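Long-range contacts in DUF1896 domain-containing protein (Porphyromonas gingivalis, PDB 2APL), which is of unknown function, an all-helical bacterial protein that represents the DUF1896 family: residues A[11-16]-A[33-38]; A[70-75]-A[115-120]. All blocks are in the same frame, centred on the assembly; numbering follows the deposited sequence.

Interaction 1 (A[11-16]-A[33-38]); sequences HFRLKL and FITARS
Arg13 and Ser38 mark the nearest backbone approach between helix segments 11-16 and 33-38, their CA atoms 5.2 Å apart; the segment axes close to 9.4 Å and run in roughly opposing directions, 132° apart. The small side chain of Ser38 is consistent with this closeness. Its hydroxyl turns back to its own helix and donates to Ile34 O, with OG 2.7 Å from that oxygen, while Ser38 N reaches the same carbonyl from the opposite face of its plane. OG also rests against the other helix, 3.3 Å from Arg13 CA. Arg13 has CG anti to the backbone N (chi1 -176°) and stays extended as far as NE; the side chain crosses that of Ile34 at about a right angle, which brings the guanidinium over CG2. That methyl sits over the centre of one guanidinium face, 3.4 Å from CZ. At the edge, NH1 donates to Thr35 OG1 over 3.2 Å, nearly straight at 164° and close to the guanidinium plane. Asn31 OD1 takes NH2 and Glu17 forms a salt bridge with NE, so all three nitrogens are gripped; Thr35 OG1 is itself bonded to Asn31 O. Deeper in, Leu16 is a knob in a hole formed by Phe33, Ile34, Arg37 and Ser38. Its CD2 meets Arg37 CG at 3.6 Å, and CD1 approaches the Phe33 ring obliquely, 4.3 Å from CE2. Arg37 bends away, its NH1 bonded to Leu66 O and Gln68 O. A single knob-into-hole fit of this kind is in keeping with a helical hairpin, here helices 3-23 and 31-51, whose segments cross well off antiparallel.

Interaction 2 (A[70-75]-A[115-120]); sequences LHFSRY and YDLTDD
His71 and Asp119 meet where two connections of this all-helical fold lie against each other: 70-75 is a turn that passes through the N-cap residue Ser73 into the first residues of helix 74-85, and the partner segment 115-120 belongs to the loop between helices 106-112 and 126-143. The imidazole and carboxylate planes are 45° apart, and Asp119 CG is 3.6 Å from His71 CD2, so the two groups pack obliquely. The polar link is made by the backbone: His71 N donates to Asp119 OD1 over 3.0 Å at an angle of 153°, arriving from above the carboxylate plane. The other oxygen, OD2, accepts from Gly69 N, and the carboxylate is thereby held by the main chain on both of its oxygens. Any positive charge on His71 would probably be favoured by this neighbour, although NE2 and OD2 are not in contact.

Further along, Phe72 and Leu117 form the apolar half of the contact. Phe72 has CG anti to its own N (chi1 -176°), and this puts ring atoms CD2 and CE2 beside the leucine, which meets the ring obliquely: CD2 is 3.8 Å from Leu117 CB, while CE2 lies near both methyls. The Phe72 ring also makes an edge-to-face contact with Phe121 and touches Tyr127 and Leu130 of helix 126-143. Arg74 crosses Leu117 at about a right angle, using its aliphatic portion, with CG 3.8 Å from CD1. Leu117 is the centre of an inverse gamma turn, in which Thr118 N bonds to Asp116 O. One water bridges the two segments: it accepts from Phe72 N at 3.0 Å and lies in donor position to Leu117 O at 3.1 Å and to Asp119 OD1 at 2.8 Å.

How the interactions relate
Interaction 1 joins two helices by side chains, a buried leucine knob flanked by a partly exposed arginine; interaction 2 joins a helix-entry turn and a loop, and depends more on backbone groups, a carboxylate and a water. Both are partly buried, yet interaction 2 lies deeper, its centre about 7 Å from the centre of the chain, against about 14 Å for interaction 1. They share no segment and follow one another along the chain, but they touch through Leu70, whose CD1 packs on Phe33 CZ at 3.9 Å and on Leu16 CD1 at 4.0 Å. Leu70 therefore connects the helical hairpin of residues 3-51 with the junction leading to the C-terminal helices.

Interaction 1 (A[11-16]-A[33-38])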
loop_
_atom_site.group_PDB
_atom_site.type_symbol
_atom_site.label_atom_id
_atom_site.label_comp_id
_atom_site.label_asym_id
_atom_site.label_seq_id
_atom_site.Cartn_x
_atom_site.Cartn_y
_atom_site.Cartn_z
ATOM N N HIS A 11 7.773 4.333 17.876
ATOM C CA HIS A 11 8.617 4.052 16.721
ATOM C C HIS A 11 7.794 3.255 15.676
ATOM O O HIS A 11 7.756 3.613 14.500
ATOM C CB HIS A 11 9.860 3.261 17.205
ATOM C CG HIS A 11 10.692 2.717 16.082
ATOM N ND1 HIS A 11 11.315 3.530 15.157
ATOM C CD2 HIS A 11 10.970 1.443 15.715
ATOM C CE1 HIS A 11 11.988 2.780 14.302
ATOM N NE2 HIS A 11 11.780 1.510 14.606
ATOM N N PHE A 12 7.098 2.205 16.119
ATOM C CA PHE A 12 6.318 1.386 15.188
ATOM C C PHE A 12 5.156 2.210 14.628
ATOM O O PHE A 12 4.874 2.118 13.445
ATOM C CB PHE A 12 5.779 0.107 15.858
ATOM C CG PHE A 12 6.875 -0.838 16.289
ATOM C CD1 PHE A 12 7.876 -1.227 15.371
ATOM C CD2 PHE A 12 6.914 -1.342 17.611
ATOM C CE1 PHE A 12 8.905 -2.106 15.774
ATOM C CE2 PHE A 12 7.958 -2.195 18.037
ATOM C CZ PHE A 12 8.946 -2.574 17.127
ATOM N N ARG A 13 4.462 2.961 15.480
ATOM C CA ARG A 13 3.406 3.856 14.986
ATOM C C ARG A 13 3.870 4.853 13.903
ATOM O O ARG A 13 3.238 4.946 12.861
ATOM C CB ARG A 13 2.679 4.600 16.116
ATOM C CG ARG A 13 1.499 5.452 15.548
ATOM C CD ARG A 13 0.584 6.042 16.653
ATOM N NE ARG A 13 -0.576 6.614 15.980
ATOM C CZ ARG A 13 -1.823 6.200 16.175
ATOM N NH1 ARG A 13 -2.070 5.268 17.085
ATOM N NH2 ARG A 13 -2.823 6.758 15.487
ATOM N N LEU A 14 4.976 5.554 14.136
ATOM C CA LEU A 14 5.532 6.462 13.159
ATOM C C LEU A 14 5.877 5.748 11.826
ATOM O O LEU A 14 5.534 6.246 10.767
ATOM C CB LEU A 14 6.749 7.227 13.706
ATOM C CG LEU A 14 7.210 8.369 12.795
ATOM C CD1 LEU A 14 6.073 9.343 12.457
ATOM C CD2 LEU A 14 8.422 9.091 13.385
ATOM N N LYS A 15 6.536 4.590 11.899
ATOM C CA LYS A 15 6.882 3.841 10.692
ATOM C C LYS A 15 5.628 3.487 9.875
ATOM O O LYS A 15 5.660 3.506 8.640
ATOM C CB LYS A 15 7.602 2.538 11.058
ATOM C CG LYS A 15 9.052 2.724 11.569
ATOM C CD LYS A 15 9.685 1.339 11.889
ATOM C CE LYS A 15 9.962 0.532 10.638
ATOM N NZ LYS A 15 10.636 -0.706 11.055
ATOM N N LEU A 16 4.543 3.116 10.571
ATOM C CA LEU A 16 3.335 2.635 9.896
ATOM C C LEU A 16 2.606 3.850 9.343
ATOM O O LEU A 16 2.108 3.837 8.205
ATOM C CB LEU A 16 2.376 1.910 10.884
ATOM C CG LEU A 16 1.027 1.402 10.315
ATOM C CD1 LEU A 16 1.202 0.507 9.046
ATOM C CD2 LEU A 16 0.257 0.626 11.403
ATOM N N PHE A 33 -7.031 1.224 12.667
ATOM C CA PHE A 33 -6.110 0.244 12.163
ATOM C C PHE A 33 -4.698 0.535 12.678
ATOM O O PHE A 33 -3.988 -0.367 13.106
ATOM C CB PHE A 33 -6.076 0.288 10.643
ATOM C CG PHE A 33 -5.008 -0.602 10.051
ATOM C CD1 PHE A 33 -5.130 -2.008 10.167
ATOM C CD2 PHE A 33 -3.887 -0.029 9.377
ATOM C CE1 PHE A 33 -4.148 -2.846 9.628
ATOM C CE2 PHE A 33 -2.883 -0.857 8.831
ATOM C CZ PHE A 33 -3.023 -2.268 8.939
ATOM N N ILE A 34 -4.289 1.799 12.559
ATOM C CA ILE A 34 -2.949 2.214 12.996
ATOM C C ILE A 34 -2.675 1.876 14.454
ATOM O O ILE A 34 -1.632 1.259 14.794
ATOM C CB ILE A 34 -2.734 3.718 12.683
ATOM C CG1 ILE A 34 -2.607 3.910 11.159
ATOM C CG2 ILE A 34 -1.452 4.285 13.388
ATOM C CD1 ILE A 34 -2.978 5.364 10.675
ATOM N N THR A 35 -3.643 2.192 15.316
ATOM C CA THR A 35 -3.542 1.826 16.762
ATOM C C THR A 35 -3.398 0.307 16.915
ATOM O O THR A 35 -2.469 -0.201 17.587
ATOM C CB THR A 35 -4.783 2.324 17.502
ATOM O OG1 THR A 35 -4.883 3.742 17.295
ATOM C CG2 THR A 35 -4.714 2.015 19.011
ATOM N N ALA A 36 -4.306 -0.418 16.275
ATOM C CA ALA A 36 -4.338 -1.862 16.459
ATOM C C ALA A 36 -3.095 -2.544 15.882
ATOM O O ALA A 36 -2.531 -3.422 16.517
ATOM C CB ALA A 36 -5.550 -2.403 15.880
ATOM N N ARG A 37 -2.669 -2.137 14.688
ATOM C CA ARG A 37 -1.491 -2.718 14.081
ATOM C C ARG A 37 -0.162 -2.326 14.820
ATOM O O ARG A 37 0.718 -3.176 15.026
ATOM C CB ARG A 37 -1.436 -2.336 12.592
ATOM C CG ARG A 37 -0.262 -2.921 11.818
ATOM C CD ARG A 37 -0.296 -4.456 11.897
ATOM N NE ARG A 37 -1.395 -5.094 11.189
ATOM C CZ ARG A 37 -1.371 -5.437 9.906
ATOM N NH1 ARG A 37 -0.329 -5.124 9.128
ATOM N NH2 ARG A 37 -2.410 -6.086 9.396
ATOM N N SER A 38 -0.052 -1.087 15.258
ATOM C CA SER A 38 1.086 -0.677 16.075
ATOM C C SER A 38 1.198 -1.480 17.411
ATOM O O SER A 38 2.302 -1.850 17.807
ATOM C CB SER A 38 1.043 0.833 16.318
ATOM O OG SER A 38 1.091 1.499 15.040
#

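Interaction 2 (A[70-75]-A[115-120])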
loop_
_atom_site.group_PDB
_atom_site.type_symbol
_atom_site.label_atom_id
_atom_site.label_comp_id
_atom_site.label_asym_id
_atom_site.label_seq_id
_atom_site.Cartn_x
_atom_site.Cartn_y
_atom_site.Cartn_z
ATOM N N LEU A 70 0.341 -5.606 3.734
ATOM C CA LEU A 70 0.373 -4.277 3.154
ATOM C C LEU A 70 1.503 -4.119 2.125
ATOM O O LEU A 70 1.850 -3.021 1.768
ATOM C CB LEU A 70 0.537 -3.214 4.241
ATOM C CG LEU A 70 -0.599 -3.100 5.273
ATOM C CD1 LEU A 70 -0.077 -2.165 6.358
ATOM C CD2 LEU A 70 -1.919 -2.568 4.603
ATOM N N HIS A 71 2.056 -5.223 1.633
ATOM C CA HIS A 71 3.095 -5.144 0.597
ATOM C C HIS A 71 2.611 -4.807 -0.786
ATOM O O HIS A 71 3.365 -4.172 -1.545
ATOM C CB HIS A 71 3.941 -6.420 0.576
ATOM C CG HIS A 71 4.697 -6.652 1.848
ATOM N ND1 HIS A 71 6.038 -6.960 1.870
ATOM C CD2 HIS A 71 4.301 -6.601 3.143
ATOM C CE1 HIS A 71 6.441 -7.075 3.128
ATOM N NE2 HIS A 71 5.403 -6.867 3.920
ATOM N N PHE A 72 1.384 -5.235 -1.137
ATOM C CA PHE A 72 0.829 -4.861 -2.433
ATOM C C PHE A 72 -0.095 -3.645 -2.301
ATOM O O PHE A 72 -1.006 -3.608 -1.444
ATOM C CB PHE A 72 0.128 -6.022 -3.193
ATOM C CG PHE A 72 -0.347 -5.620 -4.587
ATOM C CD1 PHE A 72 0.513 -5.741 -5.690
ATOM C CD2 PHE A 72 -1.582 -5.025 -4.753
ATOM C CE1 PHE A 72 0.105 -5.307 -6.959
ATOM C CE2 PHE A 72 -2.004 -4.563 -5.996
ATOM C CZ PHE A 72 -1.176 -4.731 -7.119
ATOM N N SER A 73 0.183 -2.654 -3.142
ATOM C CA SER A 73 -0.504 -1.383 -3.070
ATOM C C SER A 73 -1.189 -1.125 -4.414
ATOM O O SER A 73 -0.510 -0.925 -5.454
ATOM C CB SER A 73 0.485 -0.267 -2.741
ATOM O OG SER A 73 -0.127 1.009 -2.895
ATOM N N ARG A 74 -2.516 -1.099 -4.385
ATOM C CA ARG A 74 -3.302 -0.632 -5.576
ATOM C C ARG A 74 -2.932 0.786 -5.988
ATOM O O ARG A 74 -2.747 1.036 -7.162
ATOM C CB ARG A 74 -4.801 -0.766 -5.338
ATOM C CG ARG A 74 -5.189 -2.257 -5.099
ATOM C CD ARG A 74 -6.679 -2.425 -4.818
ATOM N NE ARG A 74 -7.043 -1.640 -3.634
ATOM C CZ ARG A 74 -8.284 -1.256 -3.319
ATOM N NH1 ARG A 74 -9.343 -1.611 -4.087
ATOM N NH2 ARG A 74 -8.469 -0.512 -2.238
ATOM N N TYR A 75 -2.816 1.691 -5.006
ATOM C CA TYR A 75 -2.390 3.064 -5.268
ATOM C C TYR A 75 -1.075 3.127 -6.026
ATOM O O TYR A 75 -1.026 3.750 -7.093
ATOM C CB TYR A 75 -2.333 3.880 -3.996
ATOM C CG TYR A 75 -1.657 5.230 -4.167
ATOM C CD1 TYR A 75 -2.387 6.340 -4.613
ATOM C CD2 TYR A 75 -0.274 5.388 -3.930
ATOM C CE1 TYR A 75 -1.757 7.594 -4.823
ATOM C CE2 TYR A 75 0.362 6.644 -4.104
ATOM C CZ TYR A 75 -0.392 7.724 -4.526
ATOM O OH TYR A 75 0.196 8.936 -4.707
ATOM N N TYR A 115 -8.337 -10.303 -8.811
ATOM C CA TYR A 115 -7.043 -10.854 -8.347
ATOM C C TYR A 115 -6.958 -10.975 -6.840
ATOM O O TYR A 115 -7.609 -10.241 -6.101
ATOM C CB TYR A 115 -5.892 -9.991 -8.886
ATOM C CG TYR A 115 -5.873 -9.904 -10.384
ATOM C CD1 TYR A 115 -5.130 -10.826 -11.130
ATOM C CD2 TYR A 115 -6.613 -8.917 -11.079
ATOM C CE1 TYR A 115 -5.100 -10.782 -12.533
ATOM C CE2 TYR A 115 -6.603 -8.869 -12.495
ATOM C CZ TYR A 115 -5.839 -9.805 -13.206
ATOM O OH TYR A 115 -5.791 -9.791 -14.585
ATOM N N ASP A 116 -6.159 -11.952 -6.395
ATOM C CA ASP A 116 -5.854 -12.164 -5.017
ATOM C C ASP A 116 -4.565 -11.392 -4.707
ATOM O O ASP A 116 -3.445 -11.875 -4.936
ATOM C CB ASP A 116 -5.715 -13.691 -4.740
ATOM C CG ASP A 116 -5.649 -14.017 -3.253
ATOM O OD1 ASP A 116 -5.913 -13.125 -2.394
ATOM O OD2 ASP A 116 -5.322 -15.191 -2.941
ATOM N N LEU A 117 -4.735 -10.178 -4.197
ATOM C CA LEU A 117 -3.599 -9.256 -4.014
ATOM C C LEU A 117 -2.759 -9.509 -2.751
ATOM O O LEU A 117 -2.627 -8.649 -1.858
ATOM C CB LEU A 117 -4.064 -7.796 -4.131
ATOM C CG LEU A 117 -4.891 -7.499 -5.380
ATOM C CD1 LEU A 117 -5.483 -6.042 -5.328
ATOM C CD2 LEU A 117 -4.119 -7.771 -6.711
ATOM N N THR A 118 -2.165 -10.694 -2.692
ATOM C CA THR A 118 -1.308 -11.078 -1.548
ATOM C C THR A 118 0.032 -10.302 -1.508
ATOM O O THR A 118 0.405 -9.616 -2.467
ATOM C CB THR A 118 -1.028 -12.586 -1.624
ATOM O OG1 THR A 118 -0.400 -12.862 -2.878
ATOM C CG2 THR A 118 -2.338 -13.414 -1.556
ATOM N N ASP A 119 0.777 -10.415 -0.413
ATOM C CA ASP A 119 2.076 -9.731 -0.305
ATOM C C ASP A 119 3.063 -10.047 -1.443
ATOM O O ASP A 119 3.847 -9.204 -1.846
ATOM C CB ASP A 119 2.689 -9.996 1.067
ATOM C CG ASP A 119 2.045 -9.148 2.130
ATOM O OD1 ASP A 119 1.420 -8.112 1.781
ATOM O OD2 ASP A 119 2.156 -9.484 3.302
ATOM N N ASP A 120 3.012 -11.266 -1.947
ATOM C CA ASP A 120 3.908 -11.726 -2.993
ATOM C C ASP A 120 3.306 -11.594 -4.386
ATOM O O ASP A 120 3.860 -12.147 -5.346
ATOM C CB ASP A 120 4.150 -13.207 -2.764
ATOM C CG ASP A 120 2.971 -13.861 -2.053
ATOM O OD1 ASP A 120 2.132 -14.476 -2.763
ATOM O OD2 ASP A 120 2.863 -13.659 -0.795
HETATM O O HOH W 1 -0.561 -7.223 0.013
#